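Side-chain contact in N-acetylneuraminate lyase (Fusobacterium nucleatum subsp. nucleatum ATCC 25586, PDB 5ZKA), which is a lyase of the dihydrodipicolinate synthetase family, whose members are built on a TIM barrel: residues Phe127-Ser130 against Glu131-Tyr135. Sequence-based numbering, arbitrary orientation.
Sequences FDFS and EIKDY
Asp128 and Glu131 grip each other in a capping box at the start of helix 129-143. Asp128, the N-cap, takes the amide of Glu131 on OD1 (N to OD1 3.1 Å), nearly in line with its C-O bond. In return, Glu131 OE1 accepts from Asp128 N at 3.0 Å, met on its anti side and 29° out of the carboxylate plane. The cap has CG of Asp128 wedged between its backbone N and carbonyl carbon (chi1 69°), which folds OD1 back over the first turn; there it also receives the hydroxyl of Ser130, OG to OD1 2.8 Å. Two donors hold this oxygen, which probably eases the closeness of the two carboxylates, Asp128 OD1 lying 3.6 Å from Glu131 OE1. The same OE1 sits at the edge of the Phe127 ring, in its plane, 3.7 Å from CD1.

This polar side is exposed; the other side is largely apolar, and Ile132 is buried there, its CG1 4.2 Å from Phe127 CB. Lys133 lays its CB over one face of the Phe129 ring and sets CD 4.2 Å from CE2 of Phe129. The cap opens the helix that links strands 117-120 and 147-150 of the barrel in a beta-alpha-beta unit, with Phe129 and Lys133 packing on Leu168 of helix 162-169 and Phe127 on Pro122, just beyond strand 117-120.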
ATOM      1  N   PHE A 127       3.407 -25.591  -5.537  1.00 31.16           N
ATOM      2  CA  PHE A 127       3.325 -26.279  -4.254  1.00 33.98           C
ATOM      3  C   PHE A 127       2.108 -25.786  -3.479  1.00 36.16           C
ATOM      4  O   PHE A 127       1.758 -24.606  -3.541  1.00 39.13           O
ATOM      5  CB  PHE A 127       4.594 -26.051  -3.439  1.00 32.15           C
ATOM      6  CG  PHE A 127       5.841 -26.568  -4.104  1.00 31.19           C
ATOM      7  CD1 PHE A 127       6.091 -27.925  -4.174  1.00 37.84           C
ATOM      8  CD2 PHE A 127       6.754 -25.689  -4.668  1.00 32.41           C
ATOM      9  CE1 PHE A 127       7.232 -28.403  -4.794  1.00 40.81           C
ATOM     10  CE2 PHE A 127       7.898 -26.159  -5.291  1.00 32.49           C
ATOM     11  CZ  PHE A 127       8.140 -27.514  -5.351  1.00 30.54           C
ATOM     12  N   ASP A 128       1.437 -26.691  -2.766  1.00 33.17           N
ATOM     13  CA  ASP A 128       0.350 -26.205  -1.931  1.00 34.92           C
ATOM     14  C   ASP A 128       0.925 -25.790  -0.580  1.00 38.97           C
ATOM     15  O   ASP A 128       2.129 -25.920  -0.326  1.00 35.63           O
ATOM     16  CB  ASP A 128      -0.788 -27.233  -1.839  1.00 41.95           C
ATOM     17  CG  ASP A 128      -0.429 -28.477  -1.046  1.00 46.58           C
ATOM     18  OD1 ASP A 128       0.516 -28.453  -0.224  1.00 44.10           O
ATOM     19  OD2 ASP A 128      -1.127 -29.503  -1.247  1.00 45.32           O
ATOM     20  N   PHE A 129       0.077 -25.253   0.297  1.00 34.01           N
ATOM     21  CA  PHE A 129       0.634 -24.650   1.502  1.00 35.29           C
ATOM     22  C   PHE A 129       1.268 -25.691   2.415  1.00 32.59           C
ATOM     23  O   PHE A 129       2.290 -25.416   3.054  1.00 33.02           O
ATOM     24  CB  PHE A 129      -0.407 -23.859   2.284  1.00 32.25           C
ATOM     25  CG  PHE A 129       0.153 -23.298   3.547  1.00 33.32           C
ATOM     26  CD1 PHE A 129       1.056 -22.239   3.495  1.00 28.86           C
ATOM     27  CD2 PHE A 129      -0.140 -23.875   4.773  1.00 39.35           C
ATOM     28  CE1 PHE A 129       1.612 -21.731   4.654  1.00 33.14           C
ATOM     29  CE2 PHE A 129       0.420 -23.373   5.938  1.00 38.99           C
ATOM     30  CZ  PHE A 129       1.296 -22.303   5.877  1.00 29.81           C
ATOM     31  N   SER A 130       0.671 -26.881   2.519  1.00 33.43           N
ATOM     32  CA  SER A 130       1.275 -27.899   3.369  1.00 30.35           C
ATOM     33  C   SER A 130       2.695 -28.215   2.920  1.00 34.15           C
ATOM     34  O   SER A 130       3.563 -28.502   3.752  1.00 33.28           O
ATOM     35  CB  SER A 130       0.439 -29.179   3.361  1.00 37.74           C
ATOM     36  OG  SER A 130       0.608 -29.871   2.136  1.00 40.76           O
ATOM     37  N   GLU A 131       2.952 -28.158   1.612  1.00 32.38           N
ATOM     38  CA  GLU A 131       4.304 -28.418   1.123  1.00 29.78           C
ATOM     39  C   GLU A 131       5.235 -27.258   1.440  1.00 33.11           C
ATOM     40  O   GLU A 131       6.396 -27.472   1.807  1.00 29.59           O
ATOM     41  CB  GLU A 131       4.257 -28.717  -0.373  1.00 27.51           C
ATOM     42  CG  GLU A 131       3.535 -30.031  -0.631  1.00 31.31           C
ATOM     43  CD  GLU A 131       3.109 -30.253  -2.072  1.00 36.07           C
ATOM     44  OE1 GLU A 131       2.897 -29.262  -2.806  1.00 41.17           O
ATOM     45  OE2 GLU A 131       2.969 -31.440  -2.454  1.00 35.20           O
ATOM     46  N   ILE A 132       4.736 -26.025   1.325  1.00 30.38           N
ATOM     47  CA  ILE A 132       5.525 -24.848   1.687  1.00 30.54           C
ATOM     48  C   ILE A 132       5.899 -24.890   3.164  1.00 32.02           C
ATOM     49  O   ILE A 132       7.026 -24.541   3.552  1.00 29.39           O
ATOM     50  CB  ILE A 132       4.735 -23.573   1.340  1.00 29.70           C
ATOM     51  CG1 ILE A 132       4.663 -23.396  -0.181  1.00 31.10           C
ATOM     52  CG2 ILE A 132       5.320 -22.364   2.038  1.00 26.62           C
ATOM     53  CD1 ILE A 132       3.740 -22.279  -0.640  1.00 33.62           C
ATOM     54  N   LYS A 133       4.958 -25.315   4.011  1.00 29.35           N
ATOM     55  CA  LYS A 133       5.219 -25.405   5.443  1.00 29.79           C
ATOM     56  C   LYS A 133       6.300 -26.438   5.732  1.00 32.69           C
ATOM     57  O   LYS A 133       7.214 -26.199   6.531  1.00 32.18           O
ATOM     58  CB  LYS A 133       3.921 -25.763   6.182  1.00 30.59           C
ATOM     59  CG  LYS A 133       4.041 -25.754   7.703  1.00 31.57           C
ATOM     60  CD  LYS A 133       2.662 -25.925   8.349  1.00 40.85           C
ATOM     61  CE  LYS A 133       2.768 -26.084   9.854  1.00 50.91           C
ATOM     62  NZ  LYS A 133       1.535 -26.689  10.430  1.00 52.51           N
ATOM     63  N   ASP A 134       6.196 -27.608   5.097  1.00 31.09           N
ATOM     64  CA  ASP A 134       7.201 -28.654   5.265  1.00 32.18           C
ATOM     65  C   ASP A 134       8.583 -28.151   4.874  1.00 33.98           C
ATOM     66  O   ASP A 134       9.589 -28.487   5.515  1.00 33.83           O
ATOM     67  CB  ASP A 134       6.803 -29.856   4.408  1.00 33.00           C
ATOM     68  CG  ASP A 134       7.640 -31.088   4.680  1.00 42.03           C
ATOM     69  OD1 ASP A 134       8.456 -31.083   5.627  1.00 42.06           O
ATOM     70  OD2 ASP A 134       7.463 -32.071   3.927  1.00 46.19           O
ATOM     71  N   TYR A 135       8.644 -27.356   3.807  1.00 33.02           N
ATOM     72  CA  TYR A 135       9.910 -26.803   3.336  1.00 29.75           C
ATOM     73  C   TYR A 135      10.546 -25.921   4.401  1.00 29.20           C
ATOM     74  O   TYR A 135      11.715 -26.105   4.757  1.00 27.75           O
ATOM     75  CB  TYR A 135       9.637 -26.051   2.033  1.00 28.07           C
ATOM     76  CG  TYR A 135      10.605 -25.006   1.522  1.00 27.27           C
ATOM     77  CD1 TYR A 135      10.545 -23.687   1.969  1.00 28.99           C
ATOM     78  CD2 TYR A 135      11.496 -25.309   0.498  1.00 26.74           C
ATOM     79  CE1 TYR A 135      11.386 -22.718   1.458  1.00 30.70           C
ATOM     80  CE2 TYR A 135      12.339 -24.331  -0.032  1.00 27.94           C
ATOM     81  CZ  TYR A 135      12.279 -23.046   0.457  1.00 31.39           C
ATOM     82  OH  TYR A 135      13.094 -22.069  -0.068  1.00 32.22           O
TER